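Local coordinates for maternal effect protein oskar (Drosophila melanogaster, PDB 5A4A) that induces the germline in Drosophila and probably binds RNA through this SGNH-hydrolase-like domain, at residues Leu22-Met33 / Thr79-Val88. Numbering follows the deposited sequence.
Sequences LLDFPLMGDDFM and TQIIVNIGSV
The carboxylate oxygen OD2 of Asp-30 takes a proton from each of two buried waters. One, 2.7 Å from OD2, accepts in turn from Gly-86 N and Val-88 N. The other, which also donates to Asn-84 OD1, accepts from Ser-87 N. An anion thus faces the start of helix 87-91 through water, which probably stabilises its charge. The other oxygen, OD1, caps helix 31-40 by accepting from Phe-32 N at 3.1 Å; with CG between the backbone N and the carbonyl carbon (chi1 53°), OD1 lies where Phe-32 N can reach it. Aspartate suits the place: one oxygen caps its own helix directly, the other reaches the start of helix 87-91 through the waters. Val-88 CG2 packs against Asp-30 CB at 3.6 Å, the two side chains running antiparallel past one another. Asn-84 OD1 accepts from the water it shares with Asp-30 OD2 while its ND2 bonds to Thr-120 on the next strand, and Met-33 lies across Asn-84 nearly perpendicular to it, its CG 3.5 Å from Asn-84 CB.

Strands 25-29 and 80-84 are parallel neighbours in the central sheet of this SGNH-hydrolase-like alpha/beta fold, and the polar cluster lies at their C-terminal ends. The nearly straight bond from Met-28 N to Ile-82 O, 2.8 Å long, belongs to a ladder that Ile-82 N to Pro-26 O and Asn-84 N to Met-28 O continue. Proline, with no N-H to give, suits a position that joins the ladder through its carbonyl. On one face Leu-27 CD2 runs alongside Ile-82 CB; on the other Met-28, bent at chi3 (71°), brings its methyl CE to 3.9 Å from Val-83 CG2. At the far end, Phe-25 turns the edge of its ring to Gln-80 O, its plane 82° from the Gln-80 amide, while Ile-82 CD1 meets Phe-25 CB at 3.7 Å.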
loop_
_atom_site.group_PDB
_atom_site.type_symbol
_atom_site.label_atom_id
_atom_site.label_comp_id
_atom_site.label_asym_id
_atom_site.label_seq_id
_atom_site.Cartn_x
_atom_site.Cartn_y
_atom_site.Cartn_z
ATOM N N LEU A 22 5.284 -1.666 11.092
ATOM C CA LEU A 22 4.185 -2.133 11.912
ATOM C C LEU A 22 4.693 -3.397 12.616
ATOM O O LEU A 22 4.998 -4.389 11.958
ATOM C CB LEU A 22 2.986 -2.422 11.003
ATOM C CG LEU A 22 1.544 -2.644 11.477
ATOM C CD1 LEU A 22 0.591 -2.433 10.311
ATOM C CD2 LEU A 22 1.347 -4.017 12.004
ATOM N N LEU A 23 4.837 -3.336 13.942
ATOM C CA LEU A 23 5.288 -4.489 14.739
ATOM C C LEU A 23 6.576 -5.136 14.213
ATOM O O LEU A 23 6.665 -6.366 14.099
ATOM C CB LEU A 23 4.191 -5.548 14.841
ATOM C CG LEU A 23 2.847 -5.090 15.411
ATOM C CD1 LEU A 23 1.864 -6.238 15.432
ATOM C CD2 LEU A 23 3.020 -4.495 16.813
ATOM N N ASP A 24 7.551 -4.291 13.895
ATOM C CA ASP A 24 8.842 -4.705 13.349
ATOM C C ASP A 24 8.797 -5.192 11.893
ATOM O O ASP A 24 9.822 -5.591 11.355
ATOM C CB ASP A 24 9.563 -5.720 14.258
ATOM C CG ASP A 24 9.847 -5.169 15.649
ATOM O OD1 ASP A 24 10.278 -4.000 15.760
ATOM O OD2 ASP A 24 9.637 -5.912 16.635
ATOM N N PHE A 25 7.626 -5.143 11.256
ATOM C CA PHE A 25 7.533 -5.385 9.815
ATOM C C PHE A 25 7.616 -4.067 9.046
ATOM O O PHE A 25 6.836 -3.156 9.310
ATOM C CB PHE A 25 6.186 -6.009 9.453
ATOM C CG PHE A 25 5.955 -7.386 10.029
ATOM C CD1 PHE A 25 6.416 -8.520 9.378
ATOM C CD2 PHE A 25 5.233 -7.541 11.198
ATOM C CE1 PHE A 25 6.181 -9.783 9.902
ATOM C CE2 PHE A 25 4.997 -8.801 11.727
ATOM C CZ PHE A 25 5.471 -9.917 11.076
ATOM N N PRO A 26 8.529 -3.967 8.065
ATOM C CA PRO A 26 8.453 -2.784 7.197
ATOM C C PRO A 26 7.103 -2.754 6.480
ATOM O O PRO A 26 6.562 -3.815 6.166
ATOM C CB PRO A 26 9.572 -3.026 6.174
ATOM C CG PRO A 26 10.530 -3.966 6.865
ATOM C CD PRO A 26 9.636 -4.866 7.692
ATOM N N LEU A 27 6.566 -1.559 6.270
ATOM C CA LEU A 27 5.330 -1.363 5.524
ATOM C C LEU A 27 5.665 -0.841 4.151
ATOM O O LEU A 27 6.429 0.120 4.021
ATOM C CB LEU A 27 4.453 -0.327 6.215
ATOM C CG LEU A 27 3.831 -0.734 7.538
ATOM C CD1 LEU A 27 3.193 0.480 8.182
ATOM C CD2 LEU A 27 2.792 -1.817 7.290
ATOM N N MET A 28 5.070 -1.440 3.126
ATOM C CA MET A 28 5.216 -0.896 1.776
ATOM C C MET A 28 3.851 -0.532 1.225
ATOM O O MET A 28 2.932 -1.332 1.270
ATOM C CB MET A 28 5.902 -1.895 0.843
ATOM C CG MET A 28 6.031 -1.357 -0.584
ATOM S SD MET A 28 7.251 -2.237 -1.578
ATOM C CE MET A 28 6.455 -3.825 -1.842
ATOM N N GLY A 29 3.703 0.679 0.716
ATOM C CA GLY A 29 2.397 1.086 0.230
ATOM C C GLY A 29 2.411 2.511 -0.271
ATOM O O GLY A 29 3.466 3.079 -0.464
ATOM N N ASP A 30 1.221 3.066 -0.468
ATOM C CA ASP A 30 1.058 4.423 -0.997
ATOM C C ASP A 30 0.570 5.388 0.096
ATOM O O ASP A 30 0.827 5.155 1.274
ATOM C CB ASP A 30 0.133 4.383 -2.226
ATOM C CG ASP A 30 -1.186 3.691 -1.945
ATOM O OD1 ASP A 30 -1.787 3.956 -0.882
ATOM O OD2 ASP A 30 -1.634 2.877 -2.788
ATOM N N ASP A 31 -0.121 6.474 -0.269
ATOM C CA ASP A 31 -0.590 7.427 0.743
ATOM C C ASP A 31 -1.452 6.833 1.838
ATOM O O ASP A 31 -1.438 7.343 2.952
ATOM C CB ASP A 31 -1.369 8.589 0.130
ATOM C CG ASP A 31 -0.469 9.664 -0.430
ATOM O OD1 ASP A 31 0.124 10.431 0.374
ATOM O OD2 ASP A 31 -0.372 9.748 -1.673
ATOM N N PHE A 32 -2.218 5.782 1.536
ATOM C CA PHE A 32 -3.108 5.229 2.563
ATOM C C PHE A 32 -2.345 4.631 3.740
ATOM O O PHE A 32 -2.614 4.963 4.891
ATOM C CB PHE A 32 -4.108 4.225 1.983
ATOM C CG PHE A 32 -5.099 4.848 1.047
ATOM C CD1 PHE A 32 -6.086 5.702 1.528
ATOM C CD2 PHE A 32 -5.039 4.593 -0.309
ATOM C CE1 PHE A 32 -6.996 6.285 0.668
ATOM C CE2 PHE A 32 -5.952 5.174 -1.176
ATOM C CZ PHE A 32 -6.923 6.031 -0.684
ATOM N N MET A 33 -1.392 3.755 3.458
ATOM C CA MET A 33 -0.558 3.221 4.521
ATOM C C MET A 33 0.416 4.266 5.075
ATOM O O MET A 33 0.711 4.254 6.264
ATOM C CB MET A 33 0.168 1.951 4.071
ATOM C CG MET A 33 -0.752 0.738 3.944
ATOM S SD MET A 33 -1.517 0.341 5.521
ATOM C CE MET A 33 -0.049 0.266 6.522
ATOM N N THR A 79 13.440 -11.108 5.166
ATOM C CA THR A 79 12.661 -9.990 5.703
ATOM C C THR A 79 11.219 -10.060 5.214
ATOM O O THR A 79 10.981 -10.221 4.023
ATOM C CB THR A 79 13.267 -8.628 5.314
ATOM O OG1 THR A 79 14.570 -8.517 5.889
ATOM C CG2 THR A 79 12.402 -7.479 5.827
ATOM N N GLN A 80 10.269 -9.955 6.143
ATOM C CA GLN A 80 8.849 -9.942 5.811
ATOM C C GLN A 80 8.347 -8.513 5.744
ATOM O O GLN A 80 8.583 -7.719 6.664
ATOM C CB GLN A 80 8.032 -10.728 6.839
ATOM C CG GLN A 80 8.368 -12.216 6.898
ATOM C CD GLN A 80 7.760 -12.891 8.109
ATOM O OE1 GLN A 80 6.629 -13.382 8.061
ATOM N NE2 GLN A 80 8.509 -12.924 9.204
ATOM N N ILE A 81 7.669 -8.189 4.643
ATOM C CA ILE A 81 7.188 -6.829 4.407
ATOM C C ILE A 81 5.669 -6.833 4.264
ATOM O O ILE A 81 5.129 -7.603 3.476
ATOM C CB ILE A 81 7.809 -6.254 3.105
ATOM C CG1 ILE A 81 9.345 -6.259 3.186
ATOM C CG2 ILE A 81 7.257 -4.843 2.793
ATOM C CD1 ILE A 81 10.038 -5.818 1.890
ATOM N N ILE A 82 4.979 -5.981 5.021
ATOM C CA ILE A 82 3.530 -5.870 4.865
ATOM C C ILE A 82 3.223 -4.917 3.707
ATOM O O ILE A 82 3.640 -3.758 3.713
ATOM C CB ILE A 82 2.839 -5.407 6.170
ATOM C CG1 ILE A 82 3.084 -6.435 7.291
ATOM C CG2 ILE A 82 1.340 -5.214 5.947
ATOM C CD1 ILE A 82 2.555 -6.017 8.674
ATOM N N VAL A 83 2.476 -5.414 2.725
ATOM C CA VAL A 83 2.258 -4.698 1.468
ATOM C C VAL A 83 0.804 -4.296 1.249
ATOM O O VAL A 83 -0.103 -5.117 1.382
ATOM C CB VAL A 83 2.686 -5.576 0.279
ATOM C CG1 VAL A 83 2.442 -4.850 -1.048
ATOM C CG2 VAL A 83 4.155 -5.980 0.422
ATOM N N ASN A 84 0.588 -3.021 0.931
ATOM C CA ASN A 84 -0.717 -2.565 0.454
ATOM C C ASN A 84 -0.482 -1.745 -0.803
ATOM O O ASN A 84 -0.078 -0.584 -0.732
ATOM C CB ASN A 84 -1.430 -1.714 1.517
ATOM C CG ASN A 84 -2.835 -1.308 1.092
ATOM O OD1 ASN A 84 -3.077 -0.156 0.713
ATOM N ND2 ASN A 84 -3.770 -2.255 1.150
ATOM N N ILE A 85 -0.719 -2.348 -1.959
ATOM C CA ILE A 85 -0.302 -1.737 -3.210
ATOM C C ILE A 85 -1.339 -2.000 -4.307
ATOM O O ILE A 85 -1.923 -3.090 -4.388
ATOM C CB ILE A 85 1.122 -2.246 -3.606
ATOM C CG1 ILE A 85 1.828 -1.294 -4.577
ATOM C CG2 ILE A 85 1.082 -3.682 -4.145
ATOM C CD1 ILE A 85 2.229 0.037 -3.950
ATOM N N GLY A 86 -1.580 -0.993 -5.135
ATOM C CA GLY A 86 -2.525 -1.128 -6.228
ATOM C C GLY A 86 -3.535 0.000 -6.327
ATOM O O GLY A 86 -4.091 0.223 -7.407
ATOM N N SER A 87 -3.806 0.689 -5.215
ATOM C CA SER A 87 -4.785 1.780 -5.234
ATOM C C SER A 87 -4.403 2.848 -6.244
ATOM O O SER A 87 -5.270 3.373 -6.937
ATOM C CB SER A 87 -4.978 2.432 -3.853
ATOM O OG SER A 87 -5.630 1.546 -2.965
ATOM N N VAL A 88 -3.110 3.162 -6.337
ATOM C CA VAL A 88 -2.672 4.215 -7.257
ATOM C C VAL A 88 -2.875 3.771 -8.711
ATOM O O VAL A 88 -3.373 4.542 -9.531
ATOM C CB VAL A 88 -1.205 4.634 -7.033
ATOM C CG1 VAL A 88 -0.826 5.769 -7.996
ATOM C CG2 VAL A 88 -0.993 5.107 -5.597
HETATM O O HOH W 1 10.258 -8.146 9.175
HETATM O O HOH W 2 -1.320 2.135 0.932
HETATM O O HOH W 3 -0.754 1.707 -5.065
HETATM O O HOH W 4 -3.056 0.696 -2.161
#